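PDB 3NFT: translocator protein BipD from Burkholderia pseudomallei, which is needed for invasion of epithelial cells and survival inside host cells, and probably regulates secretion of the type III effectors BipB and BipC. Local coordinates for residues R34-D39 with R93-R98; R40-Q45 with R82-G87. All blocks are in the same frame, centred on the assembly; numbering follows the deposited sequence.

Contact 1: residues R34-D39 with R93-R98; sequences RAAGVD and RNLLER
The carbonyl O of Ala36 is gripped by two donors. Arg98 NH2 reaches it at 3.0 Å, in the carbonyl plane and on a lone pair, with the N-H bent to 138°. Water 1 donates to the same Ala36 O at 2.8 Å and in turn takes a weak bond from Arg98 NH1. The water lies at the edge of the guanidinium, in its plane, while Ala36 O is tilted somewhat out of that plane. A bend at chi3 (-64°) carries the Arg98 chain back along its own helix. One face of the guanidinium then lies over Leu95 CA, offset toward the rim. The CB of Ala36 also meets the edge of the group, 3.7 Å from Arg98 NH2.

Beside the polar bond lies a small apolar patch. Leu95 CD1 is 4.1 Å from Ala36 CB, and Leu95 CD2 is 3.9 Å from Val38 CG2. The Val38 and Leu95 side chains cross at about a right angle. Phe279 and Val283 of helix 244-295 touch Val38 and Leu95 respectively, so this patch joins the wider helical packing. The chain turns just past Ala36: Gly37 takes positive phi (96°), and two backbone bonds reach back into the last turn, one of them Gly37 N to Arg34 O at 3.0 Å. This is a Schellman motif ending helix 30-35, docked here against the side of helix 76-103.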
ATOM      1  N   ARG A  34     -12.841  -0.398  21.058  1.00 18.73           N
ATOM      2  CA  ARG A  34     -14.106  -0.887  21.590  1.00 18.65           C
ATOM      3  C   ARG A  34     -15.193   0.175  21.422  1.00 18.64           C
ATOM      4  O   ARG A  34     -16.336  -0.151  21.103  1.00 18.29           O
ATOM      5  CB  ARG A  34     -13.963  -1.335  23.047  1.00 19.83           C
ATOM      6  CG  ARG A  34     -12.991  -2.501  23.249  1.00 22.10           C
ATOM      7  CD  ARG A  34     -13.097  -3.076  24.660  1.00 27.73           C
ATOM      8  NE  ARG A  34     -12.408  -2.239  25.642  1.00 31.48           N
ATOM      9  CZ  ARG A  34     -11.120  -2.343  25.984  1.00 34.75           C
ATOM     10  NH1 ARG A  34     -10.323  -3.257  25.435  1.00 35.62           N
ATOM     11  NH2 ARG A  34     -10.621  -1.513  26.898  1.00 35.69           N
ATOM     12  N   ALA A  35     -14.832   1.447  21.585  1.00 18.95           N
ATOM     13  CA  ALA A  35     -15.784   2.547  21.366  1.00 19.47           C
ATOM     14  C   ALA A  35     -16.179   2.737  19.905  1.00 20.46           C
ATOM     15  O   ALA A  35     -17.211   3.349  19.607  1.00 21.72           O
ATOM     16  CB  ALA A  35     -15.225   3.854  21.933  1.00 19.31           C
ATOM     17  N   ALA A  36     -15.351   2.222  18.991  1.00 20.93           N
ATOM     18  CA  ALA A  36     -15.670   2.181  17.570  1.00 21.46           C
ATOM     19  C   ALA A  36     -16.406   0.892  17.189  1.00 21.68           C
ATOM     20  O   ALA A  36     -16.696   0.659  15.999  1.00 24.22           O
ATOM     21  CB  ALA A  36     -14.407   2.332  16.744  1.00 21.56           C
ATOM     22  N   GLY A  37     -16.713   0.055  18.169  1.00 20.82           N
ATOM     23  CA  GLY A  37     -17.541  -1.124  17.967  1.00 20.63           C
ATOM     24  C   GLY A  37     -16.790  -2.416  17.740  1.00 18.94           C
ATOM     25  O   GLY A  37     -17.400  -3.451  17.465  1.00 21.21           O
ATOM     26  N   VAL A  38     -15.472  -2.390  17.920  1.00 17.21           N
ATOM     27  CA  VAL A  38     -14.620  -3.559  17.661  1.00 15.99           C
ATOM     28  C   VAL A  38     -13.965  -4.060  18.964  1.00 16.03           C
ATOM     29  O   VAL A  38     -13.232  -3.331  19.610  1.00 16.48           O
ATOM     30  CB  VAL A  38     -13.539  -3.202  16.610  1.00 15.50           C
ATOM     31  CG1 VAL A  38     -12.605  -4.395  16.332  1.00 15.97           C
ATOM     32  CG2 VAL A  38     -14.203  -2.743  15.299  1.00 16.93           C
ATOM     33  N   ASP A  39     -14.253  -5.307  19.339  0.71 14.55           N
ATOM     34  CA  ASP A  39     -13.680  -5.929  20.523  0.71 14.38           C
ATOM     35  C   ASP A  39     -13.385  -7.381  20.227  0.71 14.53           C
ATOM     36  O   ASP A  39     -14.275  -8.223  20.274  0.71 15.45           O
ATOM     37  CB  ASP A  39     -14.633  -5.811  21.715  0.71 14.64           C
ATOM     38  CG  ASP A  39     -14.013  -6.306  23.017  0.71 14.24           C
ATOM     39  OD1 ASP A  39     -14.656  -6.124  24.071  0.71 16.10           O
ATOM     40  OD2 ASP A  39     -12.915  -6.904  23.013  0.71 13.32           O
ATOM     41  N   ARG A  93     -14.902  -4.496   9.269  1.00 14.37           N
ATOM     42  CA  ARG A  93     -15.083  -3.924   7.927  1.00 16.59           C
ATOM     43  C   ARG A  93     -15.655  -2.512   8.002  1.00 16.92           C
ATOM     44  O   ARG A  93     -15.221  -1.610   7.276  1.00 17.28           O
ATOM     45  CB  ARG A  93     -15.995  -4.818   7.079  1.00 17.79           C
ATOM     46  CG  ARG A  93     -16.052  -4.368   5.611  1.00 22.59           C
ATOM     47  CD  ARG A  93     -16.816  -5.329   4.700  1.00 27.97           C
ATOM     48  NE  ARG A  93     -16.761  -4.887   3.292  1.00 33.46           N
ATOM     49  CZ  ARG A  93     -15.956  -5.376   2.342  1.00 35.80           C
ATOM     50  NH1 ARG A  93     -15.097  -6.364   2.584  1.00 36.30           N
ATOM     51  NH2 ARG A  93     -16.028  -4.877   1.110  1.00 37.57           N
ATOM     52  N   ASN A  94     -16.644  -2.330   8.872  1.00 17.28           N
ATOM     53  CA  ASN A  94     -17.278  -1.014   9.041  1.00 18.00           C
ATOM     54  C   ASN A  94     -16.247   0.030   9.470  1.00 17.04           C
ATOM     55  O   ASN A  94     -16.242   1.152   8.954  1.00 18.07           O
ATOM     56  CB  ASN A  94     -18.405  -1.070  10.072  1.00 18.58           C
ATOM     57  CG  ASN A  94     -19.677  -1.749   9.563  1.00 22.05           C
ATOM     58  OD1 ASN A  94     -20.568  -2.050  10.363  1.00 27.15           O
ATOM     59  ND2 ASN A  94     -19.776  -1.989   8.260  1.00 24.28           N
ATOM     60  N   LEU A  95     -15.371  -0.332  10.403  1.00 15.78           N
ATOM     61  CA  LEU A  95     -14.358   0.606  10.876  1.00 15.21           C
ATOM     62  C   LEU A  95     -13.372   0.947   9.746  1.00 15.20           C
ATOM     63  O   LEU A  95     -12.983   2.084   9.562  1.00 16.41           O
ATOM     64  CB  LEU A  95     -13.637   0.052  12.108  1.00 15.37           C
ATOM     65  CG  LEU A  95     -12.501   0.889  12.716  1.00 15.56           C
ATOM     66  CD1 LEU A  95     -12.901   2.351  12.926  1.00 17.92           C
ATOM     67  CD2 LEU A  95     -12.012   0.279  14.036  1.00 16.03           C
ATOM     68  N   LEU A  96     -12.940  -0.054   9.000  1.00 15.59           N
ATOM     69  CA  LEU A  96     -12.075   0.220   7.841  1.00 15.57           C
ATOM     70  C   LEU A  96     -12.749   1.141   6.823  1.00 17.16           C
ATOM     71  O   LEU A  96     -12.121   2.043   6.285  1.00 17.27           O
ATOM     72  CB  LEU A  96     -11.617  -1.088   7.176  1.00 15.87           C
ATOM     73  CG  LEU A  96     -10.621  -1.937   7.967  1.00 14.90           C
ATOM     74  CD1 LEU A  96     -10.189  -3.180   7.176  1.00 16.94           C
ATOM     75  CD2 LEU A  96      -9.397  -1.172   8.386  1.00 16.92           C
ATOM     76  N   GLU A  97     -14.026   0.915   6.573  1.00 19.04           N
ATOM     77  CA  GLU A  97     -14.778   1.760   5.633  1.00 21.19           C
ATOM     78  C   GLU A  97     -14.801   3.218   6.104  1.00 21.42           C
ATOM     79  O   GLU A  97     -14.655   4.143   5.295  1.00 21.61           O
ATOM     80  CB  GLU A  97     -16.193   1.205   5.430  1.00 22.29           C
ATOM     81  CG  GLU A  97     -16.193  -0.062   4.583  1.00 26.77           C
ATOM     82  CD  GLU A  97     -17.559  -0.737   4.467  1.00 32.39           C
ATOM     83  OE1 GLU A  97     -18.536  -0.271   5.096  1.00 36.60           O
ATOM     84  OE2 GLU A  97     -17.655  -1.742   3.728  1.00 36.78           O
ATOM     85  N   ARG A  98     -14.963   3.429   7.414  1.00 21.75           N
ATOM     86  CA  ARG A  98     -14.943   4.794   7.967  1.00 22.54           C
ATOM     87  C   ARG A  98     -13.579   5.439   7.826  1.00 22.12           C
ATOM     88  O   ARG A  98     -13.486   6.615   7.493  1.00 22.06           O
ATOM     89  CB  ARG A  98     -15.383   4.806   9.435  1.00 23.48           C
ATOM     90  CG  ARG A  98     -16.804   4.323   9.602  1.00 27.16           C
ATOM     91  CD  ARG A  98     -17.443   4.736  10.920  1.00 31.11           C
ATOM     92  NE  ARG A  98     -16.806   4.168  12.104  1.00 33.11           N
ATOM     93  CZ  ARG A  98     -17.012   2.931  12.578  1.00 35.09           C
ATOM     94  NH1 ARG A  98     -17.821   2.065  11.967  1.00 36.59           N
ATOM     95  NH2 ARG A  98     -16.387   2.547  13.675  1.00 34.85           N
TER
HETATM   96  O   HOH W   1     -17.199  -0.774  13.702  1.00 22.55           O

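Contact 2: residues R40-Q45 with R82-G87; sequences RRVPEQ and RVAVRG
Pro43 and Ala84 form the centre of this contact, which has no hydrogen bond between its segments. Ala84 CB sits 3.8 Å from Pro43 CA and also packs on Pro43 CB. The same Pro43 CB lies over the backbone of the facing helix, 3.8 Å from Ala84 O. The small alanine lets the two helices come close: Pro43 CA and Ala84 CA are 4.8 Å apart. The local axes approach to 8.3 Å and run nearly antiparallel, at 153°.

Two valines flank this pair. Val42 CG1 reaches Ala84 CB at 4.3 Å, at the exposed side of the contact. Val85 CG2 meets Pro43 CB at 4.2 Å on the buried side. With CG1 anti to the backbone N of Val85 (chi1 167°), CG2 stands beside that N, and Pro43 CB packs against both CG2 and the N.

Further out, Arg40 and Glu44, four residues apart, form a salt bridge. Arg40 grips the carboxylate side-on with two nitrogens. NE bonds to Glu44 OE2 at 2.8 Å, nearly straight at 164°, and NH2 bonds to Glu44 OE1 at 3.0 Å. Glu44 OE2 has a second partner in Asn276 ND2 of helix 244-295, which ties Glu44 to that helix. On the other segment, Arg82 forms a salt bridge to Glu145 of helix 121-160. Tyr272 of helix 244-295 touches Pro43, and Val144 of helix 121-160 touches Val85. The contact thus lies where helices 41-56 and 76-103 pack against the two long helices.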
ATOM      1  N   ARG A  40     -12.120  -7.667  19.917  1.00 14.79           N
ATOM      2  CA  ARG A  40     -11.725  -9.011  19.549  1.00 14.14           C
ATOM      3  C   ARG A  40     -11.908 -10.035  20.642  1.00 14.61           C
ATOM      4  O   ARG A  40     -11.951 -11.229  20.381  1.00 14.33           O
ATOM      5  CB  ARG A  40     -10.270  -9.041  19.075  1.00 14.48           C
ATOM      6  CG  ARG A  40      -9.252  -8.547  20.117  1.00 15.50           C
ATOM      7  CD  ARG A  40      -7.821  -8.602  19.622  1.00 18.11           C
ATOM      8  NE  ARG A  40      -7.304  -9.939  19.776  1.00 17.90           N
ATOM      9  CZ  ARG A  40      -6.061 -10.276  20.116  1.00 21.34           C
ATOM     10  NH1 ARG A  40      -5.105  -9.357  20.342  1.00 22.38           N
ATOM     11  NH2 ARG A  40      -5.779 -11.552  20.282  1.00 21.31           N
ATOM     12  N   ARG A  41     -11.942  -9.580  21.898  1.00 14.99           N
ATOM     13  CA  ARG A  41     -12.111 -10.495  23.008  1.00 15.62           C
ATOM     14  C   ARG A  41     -13.445 -11.263  22.930  1.00 14.72           C
ATOM     15  O   ARG A  41     -13.552 -12.379  23.423  1.00 15.77           O
ATOM     16  CB  ARG A  41     -12.010  -9.736  24.356  1.00 16.11           C
ATOM     17  CG  ARG A  41     -10.668  -8.997  24.583  1.00 17.88           C
ATOM     18  CD  ARG A  41     -10.662  -8.064  25.821  1.00 19.32           C
ATOM     19  NE  ARG A  41     -11.820  -7.198  25.760  1.00 22.23           N
ATOM     20  CZ  ARG A  41     -12.255  -6.462  26.771  1.00 23.59           C
ATOM     21  NH1 ARG A  41     -11.591  -6.461  27.919  1.00 23.75           N
ATOM     22  NH2 ARG A  41     -13.353  -5.740  26.631  1.00 24.89           N
ATOM     23  N   VAL A  42     -14.467 -10.657  22.330  1.00 14.56           N
ATOM     24  CA  VAL A  42     -15.767 -11.274  22.240  1.00 14.43           C
ATOM     25  C   VAL A  42     -15.761 -12.566  21.394  1.00 12.66           C
ATOM     26  O   VAL A  42     -16.061 -13.636  21.930  1.00 12.92           O
ATOM     27  CB  VAL A  42     -16.821 -10.268  21.745  1.00 15.09           C
ATOM     28  CG1 VAL A  42     -18.152 -10.917  21.510  1.00 15.84           C
ATOM     29  CG2 VAL A  42     -17.000  -9.121  22.768  1.00 17.25           C
ATOM     30  N   PRO A  43     -15.425 -12.477  20.084  1.00 11.34           N
ATOM     31  CA  PRO A  43     -15.360 -13.752  19.363  1.00  9.91           C
ATOM     32  C   PRO A  43     -14.308 -14.705  19.861  1.00  9.69           C
ATOM     33  O   PRO A  43     -14.545 -15.912  19.882  1.00  9.57           O
ATOM     34  CB  PRO A  43     -15.048 -13.314  17.939  1.00 10.46           C
ATOM     35  CG  PRO A  43     -14.347 -12.023  18.082  1.00 11.54           C
ATOM     36  CD  PRO A  43     -15.078 -11.352  19.214  1.00 11.71           C
ATOM     37  N   GLU A  44     -13.181 -14.185  20.359  1.00 10.27           N
ATOM     38  CA  GLU A  44     -12.135 -15.057  20.835  1.00 11.29           C
ATOM     39  C   GLU A  44     -12.574 -15.836  22.100  1.00 10.90           C
ATOM     40  O   GLU A  44     -12.324 -17.025  22.217  1.00 11.35           O
ATOM     41  CB  GLU A  44     -10.830 -14.290  21.047  1.00 11.27           C
ATOM     42  CG  GLU A  44     -10.231 -13.886  19.722  1.00 12.17           C
ATOM     43  CD  GLU A  44      -9.005 -13.015  19.819  1.00 14.29           C
ATOM     44  OE1 GLU A  44      -8.242 -13.130  20.824  1.00 17.01           O
ATOM     45  OE2 GLU A  44      -8.806 -12.193  18.909  1.00 14.81           O
ATOM     46  N   GLN A  45     -13.300 -15.184  23.003  1.00 11.22           N
ATOM     47  CA  GLN A  45     -13.824 -15.886  24.170  1.00 11.92           C
ATOM     48  C   GLN A  45     -14.940 -16.871  23.818  1.00  9.44           C
ATOM     49  O   GLN A  45     -15.013 -17.950  24.378  1.00 10.28           O
ATOM     50  CB  GLN A  45     -14.275 -14.953  25.295  1.00 12.89           C
ATOM     51  CG  GLN A  45     -15.307 -15.508  26.294  0.55 15.34           C
ATOM     52  CD  GLN A  45     -16.069 -14.523  27.083  0.55 17.39           C
ATOM     53  OE1 GLN A  45     -16.989 -13.878  26.570  0.55 19.06           O
ATOM     54  NE2 GLN A  45     -15.759 -14.455  28.375  0.55 13.50           N
ATOM     55  N   ARG A  82     -19.860 -18.813  16.202  1.00 10.43           N
ATOM     56  CA  ARG A  82     -20.028 -18.482  14.793  1.00 12.00           C
ATOM     57  C   ARG A  82     -20.668 -17.097  14.635  1.00 12.37           C
ATOM     58  O   ARG A  82     -20.237 -16.295  13.793  1.00 13.99           O
ATOM     59  CB  ARG A  82     -20.872 -19.551  14.120  1.00 11.84           C
ATOM     60  CG  ARG A  82     -20.114 -20.863  14.030  1.00 14.76           C
ATOM     61  CD  ARG A  82     -21.032 -22.021  13.626  1.00 18.74           C
ATOM     62  NE  ARG A  82     -21.706 -21.697  12.378  1.00 23.34           N
ATOM     63  CZ  ARG A  82     -22.833 -22.236  11.948  1.00 26.81           C
ATOM     64  NH1 ARG A  82     -23.453 -23.179  12.649  1.00 29.10           N
ATOM     65  NH2 ARG A  82     -23.315 -21.845  10.774  1.00 27.31           N
ATOM     66  N   VAL A  83     -21.686 -16.812  15.431  1.00 13.84           N
ATOM     67  CA  VAL A  83     -22.348 -15.504  15.399  1.00 14.78           C
ATOM     68  C   VAL A  83     -21.385 -14.357  15.751  1.00 13.87           C
ATOM     69  O   VAL A  83     -21.347 -13.299  15.081  1.00 14.90           O
ATOM     70  CB  VAL A  83     -23.560 -15.481  16.341  1.00 15.45           C
ATOM     71  CG1 VAL A  83     -24.061 -14.054  16.528  1.00 18.54           C
ATOM     72  CG2 VAL A  83     -24.658 -16.393  15.780  1.00 18.18           C
ATOM     73  N   ALA A  84     -20.555 -14.591  16.760  1.00 12.82           N
ATOM     74  CA  ALA A  84     -19.623 -13.575  17.212  1.00 12.07           C
ATOM     75  C   ALA A  84     -18.524 -13.332  16.174  1.00 11.22           C
ATOM     76  O   ALA A  84     -18.107 -12.202  15.973  1.00 12.15           O
ATOM     77  CB  ALA A  84     -19.030 -13.952  18.554  1.00 11.49           C
ATOM     78  N   VAL A  85     -18.078 -14.385  15.478  1.00  9.92           N
ATOM     79  CA  VAL A  85     -17.037 -14.238  14.491  1.00 10.28           C
ATOM     80  C   VAL A  85     -17.582 -13.409  13.320  1.00 10.75           C
ATOM     81  O   VAL A  85     -16.911 -12.501  12.820  1.00 11.11           O
ATOM     82  CB  VAL A  85     -16.537 -15.595  13.998  1.00  9.94           C
ATOM     83  CG1 VAL A  85     -15.699 -15.431  12.770  1.00 10.52           C
ATOM     84  CG2 VAL A  85     -15.721 -16.315  15.113  1.00 10.89           C
ATOM     85  N   ARG A  86     -18.805 -13.728  12.889  1.00 12.73           N
ATOM     86  CA  ARG A  86     -19.484 -12.955  11.842  1.00 15.42           C
ATOM     87  C   ARG A  86     -19.648 -11.491  12.238  1.00 13.61           C
ATOM     88  O   ARG A  86     -19.328 -10.591  11.468  1.00 14.44           O
ATOM     89  CB  ARG A  86     -20.868 -13.550  11.541  1.00 17.63           C
ATOM     90  CG  ARG A  86     -20.830 -14.832  10.760  1.00 24.94           C
ATOM     91  CD  ARG A  86     -22.206 -15.145  10.098  1.00 31.88           C
ATOM     92  NE  ARG A  86     -22.701 -16.483  10.457  1.00 37.17           N
ATOM     93  CZ  ARG A  86     -23.508 -16.757  11.487  1.00 40.48           C
ATOM     94  NH1 ARG A  86     -23.942 -15.787  12.287  1.00 42.29           N
ATOM     95  NH2 ARG A  86     -23.903 -18.012  11.711  1.00 42.45           N
ATOM     96  N   GLY A  87     -20.092 -11.252  13.465  1.00 13.98           N
ATOM     97  CA  GLY A  87     -20.335  -9.907  13.918  1.00 13.58           C
ATOM     98  C   GLY A  87     -19.068  -9.095  14.002  1.00 13.22           C
ATOM     99  O   GLY A  87     -19.040  -7.911  13.675  1.00 14.84           O
TER

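In the fold
Both contacts lay the N-terminal part of the chain along helix 76-103, and their centres are about 14 Å apart. The centre of contact 2 lies about 11 Å from the centre of the chain, that of contact 1 about 22 Å. Each is partly buried, with two of its four touching residues buried. Their chemistry differs. Contact 1 docks a helix end and its turn, so a backbone carbonyl is available to an arginine and a water. Contact 2 sets helix against helix, held by van der Waals contacts with no hydrogen bond across. The N-terminal domain acts as an intramolecular chaperone that prevents premature oligomerization of coiled-coil residues; both contacts probably lie within it.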